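PDB 3E6E: alanine racemase from Enterococcus faecalis, which belongs to the alanine racemase family, whose chains join an N-terminal domain of TIM-barrel type to a separate C-terminal domain. Local coordinates for residues A37-N42 against F63-L68; M137-F142 against F167-T172; L162-F167 against P199-V204; S171-I176 against S207-W212. The protein carries 1 engineered substitution. All coordinates share one frame; numbering follows the deposited sequence.

Contact 1. Residues A37-N42 against F63-L68. With DCS (D-[3-hydroxy-2-methyl-5-phosphonooxymethyl-pyridin-4-ylmethyl]-N,O-cycloserylamide), chain D.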
# COMPACT_ATOMS: atom_id res chain seq x y z
N ALA A 37 13.20 -0.60 19.85
CA ALA A 37 13.02 -0.30 18.43
C ALA A 37 11.64 -0.74 17.96
O ALA A 37 11.32 -1.93 17.95
CB ALA A 37 14.10 -1.00 17.61
N VAL A 38 10.81 0.23 17.59
CA VAL A 38 9.48 -0.08 17.10
C VAL A 38 9.64 -0.40 15.62
O VAL A 38 10.15 0.42 14.85
CB VAL A 38 8.52 1.12 17.30
CG1 VAL A 38 9.28 2.41 17.16
CG2 VAL A 38 7.39 1.07 16.31
N VAL A 39 9.24 -1.62 15.24
CA VAL A 39 9.36 -2.08 13.86
C VAL A 39 8.05 -2.58 13.27
O VAL A 39 8.04 -3.56 12.51
CB VAL A 39 10.38 -3.23 13.74
CG1 VAL A 39 11.76 -2.76 14.18
CG2 VAL A 39 9.92 -4.43 14.56
N LYS A 40 6.94 -1.93 13.61
CA LYS A 40 5.64 -2.32 13.08
C LYS A 40 5.50 -1.94 11.62
O LYS A 40 6.41 -1.34 11.04
CB LYS A 40 4.51 -1.66 13.88
CG LYS A 40 4.59 -0.15 14.02
CD LYS A 40 3.43 0.31 14.88
CE LYS A 40 3.49 1.78 15.24
NZ LYS A 40 3.04 2.65 14.15
N ALA A 41 4.34 -2.26 11.04
CA ALA A 41 4.06 -1.99 9.64
C ALA A 41 5.26 -2.47 8.81
O ALA A 41 5.84 -1.73 8.01
CB ALA A 41 3.82 -0.50 9.43
N ASN A 42 5.61 -3.73 9.06
CA ASN A 42 6.74 -4.39 8.42
C ASN A 42 7.98 -3.52 8.39
O ASN A 42 8.56 -3.26 7.33
CB ASN A 42 6.39 -4.82 6.99
CG ASN A 42 7.44 -5.74 6.40
OD1 ASN A 42 7.92 -6.66 7.08
ND2 ASN A 42 7.81 -5.51 5.15
N PHE A 63 11.65 -4.56 21.66
CA PHE A 63 10.90 -4.23 20.45
C PHE A 63 9.43 -3.88 20.61
O PHE A 63 8.71 -4.49 21.41
CB PHE A 63 11.02 -5.37 19.44
CG PHE A 63 12.42 -5.73 19.13
CD1 PHE A 63 13.08 -6.70 19.87
CD2 PHE A 63 13.12 -5.04 18.14
CE1 PHE A 63 14.44 -6.98 19.64
CE2 PHE A 63 14.46 -5.31 17.90
CZ PHE A 63 15.13 -6.29 18.66
N CYS A 64 8.98 -2.90 19.82
CA CYS A 64 7.60 -2.43 19.82
C CYS A 64 6.95 -2.67 18.47
O CYS A 64 7.52 -2.34 17.43
CB CYS A 64 7.54 -0.93 20.11
SG CYS A 64 8.29 -0.44 21.67
N VAL A 65 5.75 -3.23 18.49
CA VAL A 65 5.00 -3.51 17.28
C VAL A 65 3.57 -3.11 17.57
O VAL A 65 3.24 -2.77 18.70
CB VAL A 65 5.04 -5.01 16.90
CG1 VAL A 65 6.46 -5.45 16.64
CG2 VAL A 65 4.40 -5.83 18.01
N ALA A 66 2.71 -3.16 16.56
CA ALA A 66 1.31 -2.80 16.75
C ALA A 66 0.41 -4.00 16.90
O ALA A 66 -0.59 -3.93 17.60
CB ALA A 66 0.83 -1.96 15.58
N LEU A 67 0.77 -5.10 16.24
CA LEU A 67 -0.07 -6.29 16.27
C LEU A 67 0.53 -7.57 16.84
O LEU A 67 1.72 -7.86 16.68
CB LEU A 67 -0.56 -6.59 14.85
CG LEU A 67 -0.92 -5.37 14.01
CD1 LEU A 67 -1.47 -5.84 12.69
CD2 LEU A 67 -1.93 -4.51 14.73
N LEU A 68 -0.32 -8.35 17.51
CA LEU A 68 0.11 -9.60 18.08
C LEU A 68 0.80 -10.40 16.98
O LEU A 68 1.82 -11.05 17.21
CB LEU A 68 -1.10 -10.37 18.62
CG LEU A 68 -0.78 -11.78 19.10
CD1 LEU A 68 0.50 -11.79 19.94
CD2 LEU A 68 -1.96 -12.32 19.89
N1 DCS D . 5.27 4.70 20.68
C2 DCS D . 3.89 4.53 20.32
C2A DCS D . 2.85 4.24 21.38
C3 DCS D . 3.56 4.64 18.97
O3 DCS D . 2.28 4.49 18.55
C4 DCS D . 4.61 4.93 18.01
C4A DCS D . 4.25 5.06 16.54
C5 DCS D . 5.98 5.09 18.48
C6 DCS D . 6.28 4.97 19.79
C5A DCS D . 7.14 5.39 17.56
O4P DCS D . 6.96 6.71 17.02
P DCS D . 7.95 7.43 16.00
O1P DCS D . 9.23 7.55 16.68
O2P DCS D . 8.05 6.62 14.79
O3P DCS D . 7.40 8.74 15.71
N DCS D . 3.22 6.16 16.35
CA DCS D . 2.74 6.48 15.07
C DCS D . 1.46 6.12 14.56
O DCS D . 0.51 5.38 15.21
ND DCS D . 1.33 6.61 13.35
OG DCS D . 2.49 7.29 13.03
CB DCS D . 3.34 7.20 14.08
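In the DCS pocket of the TIM-barrel domain, Ala37 and Val38 pair with Phe63 and Cys64 on adjacent parallel strands 34-38 and 62-65. The backbone of Cys64 is used twice: its N donates to Ala37 O (3.1 Å, nearly straight at 167°), and its O accepts the N of Val39 at 2.9 Å. The same oxygen also receives a CA-H contact from Val38, 3.0 Å from its CA. Val38 and Cys64 share one face, where their compact side chains let the two CB atoms meet at 3.6 Å, and CG1 of Val38 goes on to touch C5A of DCS. On the other face Ala37 CB lies 4.2 Å from CD2 of Phe63, whose broad ring packs under helices 48-56 and 68-76. Past the strand, Lys40 turns its CD against the CB of Ala66 at 3.5 Å. CG stands between backbone N and carbonyl carbon (chi1 53°), and the chain runs straight until a bend at chi4, which brings NZ to a salt bridge with Asp315 of the second subunit. There Lys40 NZ is 3.6 Å from C4A of DCS.

Contact 2. Residues M137-F142 against F167-T172. With DCS (D-[3-hydroxy-2-methyl-5-phosphonooxymethyl-pyridin-4-ylmethyl]-N,O-cycloserylamide), chain D.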
# COMPACT_ATOMS: atom_id res chain seq x y z
N MET A 137 -3.35 13.42 23.02
CA MET A 137 -3.28 12.65 21.78
C MET A 137 -4.52 11.79 21.59
O MET A 137 -4.92 11.50 20.47
CB MET A 137 -2.02 11.78 21.76
CG MET A 137 -2.11 10.58 20.83
SD MET A 137 -1.34 10.88 19.23
CE MET A 137 -1.87 9.44 18.32
N GLY A 138 -5.12 11.37 22.71
CA GLY A 138 -6.49 10.91 22.71
C GLY A 138 -6.72 9.77 21.73
O GLY A 138 -7.46 9.92 20.76
N ARG A 139 -6.09 8.64 22.00
CA ARG A 139 -6.36 7.41 21.26
C ARG A 139 -6.70 6.26 22.21
O ARG A 139 -7.73 5.62 22.05
CB ARG A 139 -5.18 7.04 20.36
CG ARG A 139 -3.89 6.91 21.12
CD ARG A 139 -3.02 5.84 20.51
NE ARG A 139 -2.59 6.19 19.16
CZ ARG A 139 -1.35 6.03 18.74
NH1 ARG A 139 -0.43 5.54 19.56
NH2 ARG A 139 -1.01 6.39 17.50
N ILE A 140 -5.83 5.98 23.18
CA ILE A 140 -6.07 4.91 24.16
C ILE A 140 -5.35 5.21 25.48
O ILE A 140 -4.37 5.96 25.50
CB ILE A 140 -5.54 3.53 23.72
CG1 ILE A 140 -4.04 3.62 23.41
CG2 ILE A 140 -6.36 2.99 22.57
CD1 ILE A 140 -3.37 2.27 23.27
N GLY A 141 -5.84 4.61 26.56
CA GLY A 141 -5.22 4.80 27.86
C GLY A 141 -6.11 5.35 28.95
O GLY A 141 -7.20 5.86 28.68
N PHE A 142 -5.63 5.24 30.19
CA PHE A 142 -6.36 5.74 31.35
C PHE A 142 -6.27 7.25 31.36
O PHE A 142 -5.17 7.81 31.20
CB PHE A 142 -5.75 5.20 32.66
CG PHE A 142 -5.81 3.70 32.78
CD1 PHE A 142 -4.67 2.93 32.62
CD2 PHE A 142 -7.03 3.07 33.03
CE1 PHE A 142 -4.73 1.54 32.69
CE2 PHE A 142 -7.10 1.67 33.11
CZ PHE A 142 -5.96 0.91 32.94
N PHE A 167 3.62 4.07 30.60
CA PHE A 167 4.07 4.95 29.54
C PHE A 167 2.90 5.70 28.94
O PHE A 167 1.73 5.35 29.17
CB PHE A 167 4.72 4.12 28.43
CG PHE A 167 3.76 3.29 27.66
CD1 PHE A 167 3.39 3.63 26.37
CD2 PHE A 167 3.18 2.17 28.25
CE1 PHE A 167 2.46 2.87 25.66
CE2 PHE A 167 2.25 1.40 27.55
CZ PHE A 167 1.89 1.75 26.25
N THR A 168 3.24 6.73 28.19
CA THR A 168 2.25 7.51 27.48
C THR A 168 2.86 7.89 26.13
O THR A 168 4.01 7.55 25.83
CB THR A 168 1.86 8.77 28.23
OG1 THR A 168 0.67 9.29 27.64
CG2 THR A 168 2.95 9.81 28.14
N HIS A 169 2.10 8.59 25.30
CA HIS A 169 2.60 8.93 23.99
C HIS A 169 2.30 10.38 23.69
O HIS A 169 1.21 10.86 23.95
CB HIS A 169 1.96 8.01 22.95
CG HIS A 169 2.53 8.18 21.57
ND1 HIS A 169 3.85 7.90 21.27
CD2 HIS A 169 1.98 8.65 20.43
CE1 HIS A 169 4.08 8.20 20.00
NE2 HIS A 169 2.96 8.66 19.47
N PHE A 170 3.28 11.09 23.15
CA PHE A 170 3.08 12.49 22.83
C PHE A 170 2.47 12.70 21.44
O PHE A 170 2.67 11.87 20.54
CB PHE A 170 4.41 13.22 22.95
CG PHE A 170 4.94 13.28 24.36
CD1 PHE A 170 4.45 14.22 25.25
CD2 PHE A 170 5.95 12.41 24.77
CE1 PHE A 170 4.97 14.32 26.53
CE2 PHE A 170 6.47 12.50 26.06
CZ PHE A 170 5.98 13.46 26.94
N SER A 171 1.73 13.80 21.28
CA SER A 171 1.11 14.09 20.00
C SER A 171 1.70 15.30 19.31
O SER A 171 1.44 15.52 18.13
CB SER A 171 -0.40 14.30 20.17
OG SER A 171 -0.67 15.50 20.89
N THR A 172 2.49 16.08 20.04
CA THR A 172 3.10 17.29 19.50
C THR A 172 4.59 17.42 19.77
O THR A 172 5.13 18.52 19.70
CB THR A 172 2.43 18.55 20.09
OG1 THR A 172 2.51 18.51 21.52
CG2 THR A 172 0.98 18.62 19.67
N1 DCS D . 5.27 4.70 20.68
C2 DCS D . 3.89 4.53 20.32
C2A DCS D . 2.85 4.24 21.38
C3 DCS D . 3.56 4.64 18.97
O3 DCS D . 2.28 4.49 18.55
C4 DCS D . 4.61 4.93 18.01
C4A DCS D . 4.25 5.06 16.54
C5 DCS D . 5.98 5.09 18.48
C6 DCS D . 6.28 4.97 19.79
C5A DCS D . 7.14 5.39 17.56
O4P DCS D . 6.96 6.71 17.02
P DCS D . 7.95 7.43 16.00
O1P DCS D . 9.23 7.55 16.68
O2P DCS D . 8.05 6.62 14.79
O3P DCS D . 7.40 8.74 15.71
N DCS D . 3.22 6.16 16.35
CA DCS D . 2.74 6.48 15.07
C DCS D . 1.46 6.12 14.56
O DCS D . 0.51 5.38 15.21
ND DCS D . 1.33 6.61 13.35
OG DCS D . 2.49 7.29 13.03
CB DCS D . 3.34 7.20 14.08
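Met137 and Ser171 bring together two loops of the TIM-barrel domain, those that follow strands 129-132 and 165-167, and the loops contribute Arg139 and His169 to the DCS pocket. Apolar packing comes first: Met137 CB rests 3.4 Å from CB of Ser171, and its sulfur SD lies 3.7 Å from that same carbon. A serine, being small, lets the long thioether lie close alongside. A sulfur-aromatic contact follows. CG of Met137 stands anti to the backbone N (chi1 157°) and a bend at chi2 carries SD to the rim of the His169 ring, 5.3 Å from its centroid and 80° off the normal, thus at the edge. One face of that ring covers the pyridine of DCS, with His169 ND1 3.5 Å from C2, while NE2 of the imidazole is hydrogen-bonded to Tyr267 of the second subunit. The polar bonds to the ligand come from Arg139, whose chain bends at chi2 and chi3. Its two terminal nitrogens suit a ligand with two oxygens to be met: NH2 makes a weak bond of 2.9 Å to DCS O at the guanidinium edge, and NH1 a well-directed one of 3.1 Å (160°) to DCS O3.

Contact 3. Residues L162-F167 against P199-V204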
# COMPACT_ATOMS: atom_id res chain seq x y z
N LEU A 162 2.34 -8.98 35.98
CA LEU A 162 3.68 -8.58 36.37
C LEU A 162 3.82 -7.06 36.41
O LEU A 162 4.45 -6.51 37.30
CB LEU A 162 4.72 -9.18 35.43
CG LEU A 162 6.15 -8.65 35.56
CD1 LEU A 162 6.62 -8.73 37.00
CD2 LEU A 162 7.09 -9.42 34.64
N TRP A 163 3.22 -6.40 35.42
CA TRP A 163 3.38 -4.96 35.26
C TRP A 163 4.77 -4.42 34.95
O TRP A 163 5.44 -3.86 35.82
CB TRP A 163 2.88 -4.22 36.51
CG TRP A 163 2.89 -2.73 36.37
CD1 TRP A 163 2.57 -2.01 35.26
CD2 TRP A 163 3.24 -1.78 37.38
NE1 TRP A 163 2.70 -0.66 35.52
CE2 TRP A 163 3.11 -0.50 36.82
CE3 TRP A 163 3.65 -1.88 38.72
CZ2 TRP A 163 3.37 0.67 37.53
CZ3 TRP A 163 3.91 -0.72 39.43
CH2 TRP A 163 3.77 0.54 38.83
N GLU A 164 5.20 -4.59 33.71
CA GLU A 164 6.55 -4.29 33.31
C GLU A 164 6.76 -2.80 33.24
O GLU A 164 7.90 -2.33 33.36
CB GLU A 164 6.84 -4.91 31.95
CG GLU A 164 8.04 -5.79 31.94
CD GLU A 164 8.13 -6.57 30.66
OE1 GLU A 164 8.29 -5.93 29.59
OE2 GLU A 164 8.03 -7.81 30.73
N GLY A 165 5.69 -2.03 33.05
CA GLY A 165 5.87 -0.59 32.99
C GLY A 165 4.66 0.28 32.73
O GLY A 165 3.55 -0.20 32.56
N ILE A 166 4.90 1.58 32.75
CA ILE A 166 3.87 2.58 32.47
C ILE A 166 4.48 3.45 31.39
O ILE A 166 5.70 3.58 31.27
CB ILE A 166 3.54 3.52 33.67
CG1 ILE A 166 4.37 3.15 34.89
CG2 ILE A 166 2.06 3.48 33.98
CD1 ILE A 166 5.70 3.86 34.91
N PHE A 167 3.62 4.07 30.60
CA PHE A 167 4.07 4.95 29.54
C PHE A 167 2.90 5.70 28.94
O PHE A 167 1.73 5.35 29.17
CB PHE A 167 4.72 4.12 28.43
CG PHE A 167 3.76 3.29 27.66
CD1 PHE A 167 3.39 3.63 26.37
CD2 PHE A 167 3.18 2.17 28.25
CE1 PHE A 167 2.46 2.87 25.66
CE2 PHE A 167 2.25 1.40 27.55
CZ PHE A 167 1.89 1.75 26.25
N PRO A 199 7.51 0.44 37.88
CA PRO A 199 7.96 -0.83 37.30
C PRO A 199 9.31 -0.75 36.61
O PRO A 199 10.01 0.25 36.73
CB PRO A 199 6.83 -1.18 36.33
CG PRO A 199 6.13 0.17 36.04
CD PRO A 199 6.79 1.23 36.88
N ARG A 200 9.67 -1.81 35.90
CA ARG A 200 10.96 -1.86 35.21
C ARG A 200 11.10 -0.76 34.19
O ARG A 200 12.17 -0.16 34.07
CB ARG A 200 11.13 -3.20 34.50
CG ARG A 200 12.55 -3.47 34.01
CD ARG A 200 12.64 -4.81 33.28
NE ARG A 200 11.92 -5.87 33.99
CZ ARG A 200 11.87 -7.15 33.59
NH1 ARG A 200 12.50 -7.53 32.48
NH2 ARG A 200 11.15 -8.03 34.29
N TYR A 201 10.03 -0.49 33.46
CA TYR A 201 10.04 0.54 32.41
C TYR A 201 9.10 1.72 32.61
O TYR A 201 7.93 1.56 32.95
CB TYR A 201 9.73 -0.12 31.06
CG TYR A 201 10.71 -1.18 30.65
CD1 TYR A 201 10.33 -2.52 30.57
CD2 TYR A 201 12.02 -0.85 30.31
CE1 TYR A 201 11.23 -3.50 30.15
CE2 TYR A 201 12.92 -1.82 29.89
CZ TYR A 201 12.52 -3.15 29.81
OH TYR A 201 13.40 -4.11 29.35
N VAL A 202 9.63 2.92 32.41
CA VAL A 202 8.84 4.13 32.54
C VAL A 202 9.20 4.92 31.29
O VAL A 202 10.23 5.59 31.24
CB VAL A 202 9.22 4.88 33.83
CG1 VAL A 202 8.24 6.02 34.09
CG2 VAL A 202 9.24 3.91 34.99
N HIS A 203 8.36 4.80 30.28
CA HIS A 203 8.62 5.44 28.99
C HIS A 203 7.56 6.34 28.39
O HIS A 203 6.36 6.05 28.44
CB HIS A 203 8.99 4.36 27.98
CG HIS A 203 8.12 3.15 28.03
ND1 HIS A 203 7.05 2.97 27.18
CD2 HIS A 203 8.20 2.02 28.78
CE1 HIS A 203 6.50 1.78 27.41
NE2 HIS A 203 7.19 1.19 28.37
N VAL A 204 8.02 7.43 27.79
CA VAL A 204 7.14 8.42 27.18
C VAL A 204 7.72 8.90 25.85
O VAL A 204 6.98 9.38 24.99
CB VAL A 204 6.99 9.65 28.09
CG1 VAL A 204 6.67 9.21 29.51
CG2 VAL A 204 8.28 10.47 28.09
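Glu164 O takes the N-H of Tyr201 at 2.8 Å and opens the pairing of strands 165-167 and 201-203. Helix 179-193 joins these parallel neighbours in a beta-alpha-beta unit of the TIM barrel. Two more backbone bonds continue the ladder: Ile166 N to Tyr201 O, and His203 N to Ile166 O, the last at 3.1 Å. Gly165 has no side chain, and its CA can therefore sit 3.0 Å from Tyr201 O.

On the helix-facing side Ile166 and Val202 lie side by side, CD1 to CG1 at 3.4 Å, with Leu192 of helix 179-193 packed on both. Ile166 also crosses Pro199 at about a right angle. CG of the puckered, conformationally restricted Pro199 ring sits over one face of the six-membered ring of Trp163, a CH-pi contact, although some carbon distances here are too short to be trusted.

On the other face, Phe167 and His203 run side by side with ring planes 22° apart, slid so that they barely overlap; atoms of the two residues come too close in the model, so the exact fit of the pair is doubtful. Imidazole suits this place because both nitrogens are used, NE2 toward His130 and ND1 toward Arg222. Glu164 gives its carboxylate a salt bridge to Arg128 and hydrogen bonds to Ser103 and His130. Beside Tyr201 that carboxylate is turned 67° from the phenol ring. Its OE1 stands 3.9 Å from CE1 of Tyr201, while Glu164 CG lies over the centre of the Arg200 guanidinium.

Contact 4. Residues S171-I176 against S207-W212. With DCS (D-[3-hydroxy-2-methyl-5-phosphonooxymethyl-pyridin-4-ylmethyl]-N,O-cycloserylamide), chain D.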
# COMPACT_ATOMS: atom_id res chain seq x y z
N SER A 171 1.73 13.80 21.28
CA SER A 171 1.11 14.09 20.00
C SER A 171 1.70 15.30 19.31
O SER A 171 1.44 15.52 18.13
CB SER A 171 -0.40 14.30 20.17
OG SER A 171 -0.67 15.50 20.89
N THR A 172 2.49 16.08 20.04
CA THR A 172 3.10 17.29 19.50
C THR A 172 4.59 17.42 19.77
O THR A 172 5.13 18.52 19.70
CB THR A 172 2.43 18.55 20.09
OG1 THR A 172 2.51 18.51 21.52
CG2 THR A 172 0.98 18.62 19.67
N ALA A 173 5.26 16.31 20.05
CA ALA A 173 6.69 16.34 20.36
C ALA A 173 7.57 16.84 19.22
O ALA A 173 8.67 17.32 19.46
CB ALA A 173 7.16 14.96 20.79
N ASP A 174 7.09 16.72 17.98
CA ASP A 174 7.89 17.17 16.85
C ASP A 174 7.52 18.59 16.44
O ASP A 174 7.95 19.07 15.39
CB ASP A 174 7.71 16.23 15.66
CG ASP A 174 6.32 16.30 15.07
OD1 ASP A 174 5.33 16.15 15.82
OD2 ASP A 174 6.21 16.49 13.84
N GLU A 175 6.73 19.26 17.27
CA GLU A 175 6.30 20.63 16.97
C GLU A 175 7.21 21.67 17.62
O GLU A 175 7.73 21.45 18.72
CB GLU A 175 4.86 20.82 17.45
CG GLU A 175 3.98 21.64 16.51
CD GLU A 175 3.43 20.81 15.35
OE1 GLU A 175 2.91 19.70 15.59
OE2 GLU A 175 3.52 21.28 14.20
N ILE A 176 7.42 22.79 16.95
CA ILE A 176 8.27 23.86 17.46
C ILE A 176 7.70 24.37 18.78
O ILE A 176 8.43 24.54 19.75
CB ILE A 176 8.34 25.04 16.48
CG1 ILE A 176 8.93 24.57 15.15
CG2 ILE A 176 9.15 26.17 17.08
CD1 ILE A 176 8.89 25.62 14.05
N SER A 207 10.81 9.05 18.78
CA SER A 207 11.69 9.71 17.88
C SER A 207 11.81 11.17 18.13
O SER A 207 12.82 11.66 18.48
CB SER A 207 11.27 9.39 16.47
OG SER A 207 11.85 8.24 16.06
N ALA A 208 10.73 11.85 17.92
CA ALA A 208 10.65 13.28 18.14
C ALA A 208 11.10 13.70 19.55
O ALA A 208 12.07 14.44 19.69
CB ALA A 208 9.23 13.78 17.88
N THR A 209 10.40 13.22 20.58
CA THR A 209 10.73 13.61 21.96
C THR A 209 12.19 13.36 22.31
O THR A 209 12.82 14.20 22.93
CB THR A 209 9.83 12.90 23.04
OG1 THR A 209 10.46 11.71 23.49
CG2 THR A 209 8.46 12.54 22.47
N ALA A 210 12.71 12.21 21.89
CA ALA A 210 14.10 11.85 22.17
C ALA A 210 15.09 12.84 21.57
O ALA A 210 16.07 13.23 22.20
CB ALA A 210 14.40 10.45 21.65
N LEU A 211 14.83 13.25 20.33
CA LEU A 211 15.70 14.18 19.67
C LEU A 211 15.65 15.57 20.30
O LEU A 211 16.66 16.08 20.78
CB LEU A 211 15.34 14.26 18.19
CG LEU A 211 15.60 12.97 17.39
CD1 LEU A 211 14.99 13.08 16.03
CD2 LEU A 211 17.10 12.71 17.29
N TRP A 212 14.46 16.16 20.33
CA TRP A 212 14.28 17.52 20.85
C TRP A 212 13.91 17.76 22.32
O TRP A 212 13.98 18.88 22.80
CB TRP A 212 13.28 18.25 19.95
CG TRP A 212 13.73 18.27 18.51
CD1 TRP A 212 14.79 18.95 17.99
CD2 TRP A 212 13.18 17.50 17.44
NE1 TRP A 212 14.94 18.66 16.65
CE2 TRP A 212 13.96 17.77 16.29
CE3 TRP A 212 12.11 16.61 17.33
CZ2 TRP A 212 13.70 17.18 15.05
CZ3 TRP A 212 11.85 16.02 16.10
CH2 TRP A 212 12.64 16.31 14.97
N1 DCS D . 5.27 4.70 20.68
C2 DCS D . 3.89 4.53 20.32
C2A DCS D . 2.85 4.24 21.38
C3 DCS D . 3.56 4.64 18.97
O3 DCS D . 2.28 4.49 18.55
C4 DCS D . 4.61 4.93 18.01
C4A DCS D . 4.25 5.06 16.54
C5 DCS D . 5.98 5.09 18.48
C6 DCS D . 6.28 4.97 19.79
C5A DCS D . 7.14 5.39 17.56
O4P DCS D . 6.96 6.71 17.02
P DCS D . 7.95 7.43 16.00
O1P DCS D . 9.23 7.55 16.68
O2P DCS D . 8.05 6.62 14.79
O3P DCS D . 7.40 8.74 15.71
N DCS D . 3.22 6.16 16.35
CA DCS D . 2.74 6.48 15.07
C DCS D . 1.46 6.12 14.56
O DCS D . 0.51 5.38 15.21
ND DCS D . 1.33 6.61 13.35
OG DCS D . 2.49 7.29 13.03
CB DCS D . 3.34 7.20 14.08
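No hydrogen bond joins Ala173 and Asp174 to the helical residues Ala208, Thr209 and Trp212, and methyl groups do much of the meeting. Ala173 CB comes 3.8 Å from Ala208 CB and nearer still to the methyl of Thr209, a spacing to be taken with caution. Ala208 CB is wedged against the next residue too, 3.6 Å from both the N and the CB of Asp174. Alanine on both sides lets the two backbones approach, with Asp174 CA 4.9 Å from Ala208 CA.

The approaching piece is a type I turn from Thr172 to Glu175, closed by Glu175 N on Thr172 O at 3.0 Å. It belongs to the loop after strand 165-167 of the TIM barrel, whereas helix 207-212 follows the next strand, 201-203. Near the helix start, backbone N of Ser207 gives a hydrogen bond of 3.0 Å to O1P of DCS, whose place is uncertain. A phosphate held near the N-terminus of the helix after the seventh strand, close to the eighth, 220-223, recalls the phosphate sites of many TIM barrels, and the helix dipole probably adds to the attraction. Ser207 OG is hydrogen-bonded to Ala226 N.

With CG of Asp174 set between its backbone N and carbonyl carbon (chi1 68°), the carboxylate leads off to a salt bridge with Lys236, a partner shared with Glu175. One turn along the helix, Trp212 N bonds to Ala208 O, and the indole, hydrogen-bonded by NE1 to Ala238 O, holds its edge toward Ala208 CB. Trp212 CZ3 reaches the CB of Asp174 obliquely, at 4.2 Å.

How the contacts relate
Contact 1 comes first along the chain and is complete before the others open; it pairs strands 34-38 and 62-65, while contact 3 pairs 165-167 and 201-203 of the same parallel sheet, about 17 Å away between centres. Contact 2 shares Phe167 with contact 3, and Ser171 and Thr172 with contact 4; its centre is about 15 Å from the one and 13 Å from the other. Contacts 3 and 4 interleave along the chain, helix 207-212 coming directly after strand 201-203. Contacts 1, 2 and 4 all touch DCS and the second subunit, so the pocket gathers pieces from well-separated parts of one barrel sequence at the dimer interface, where the second subunit adds residues of its own.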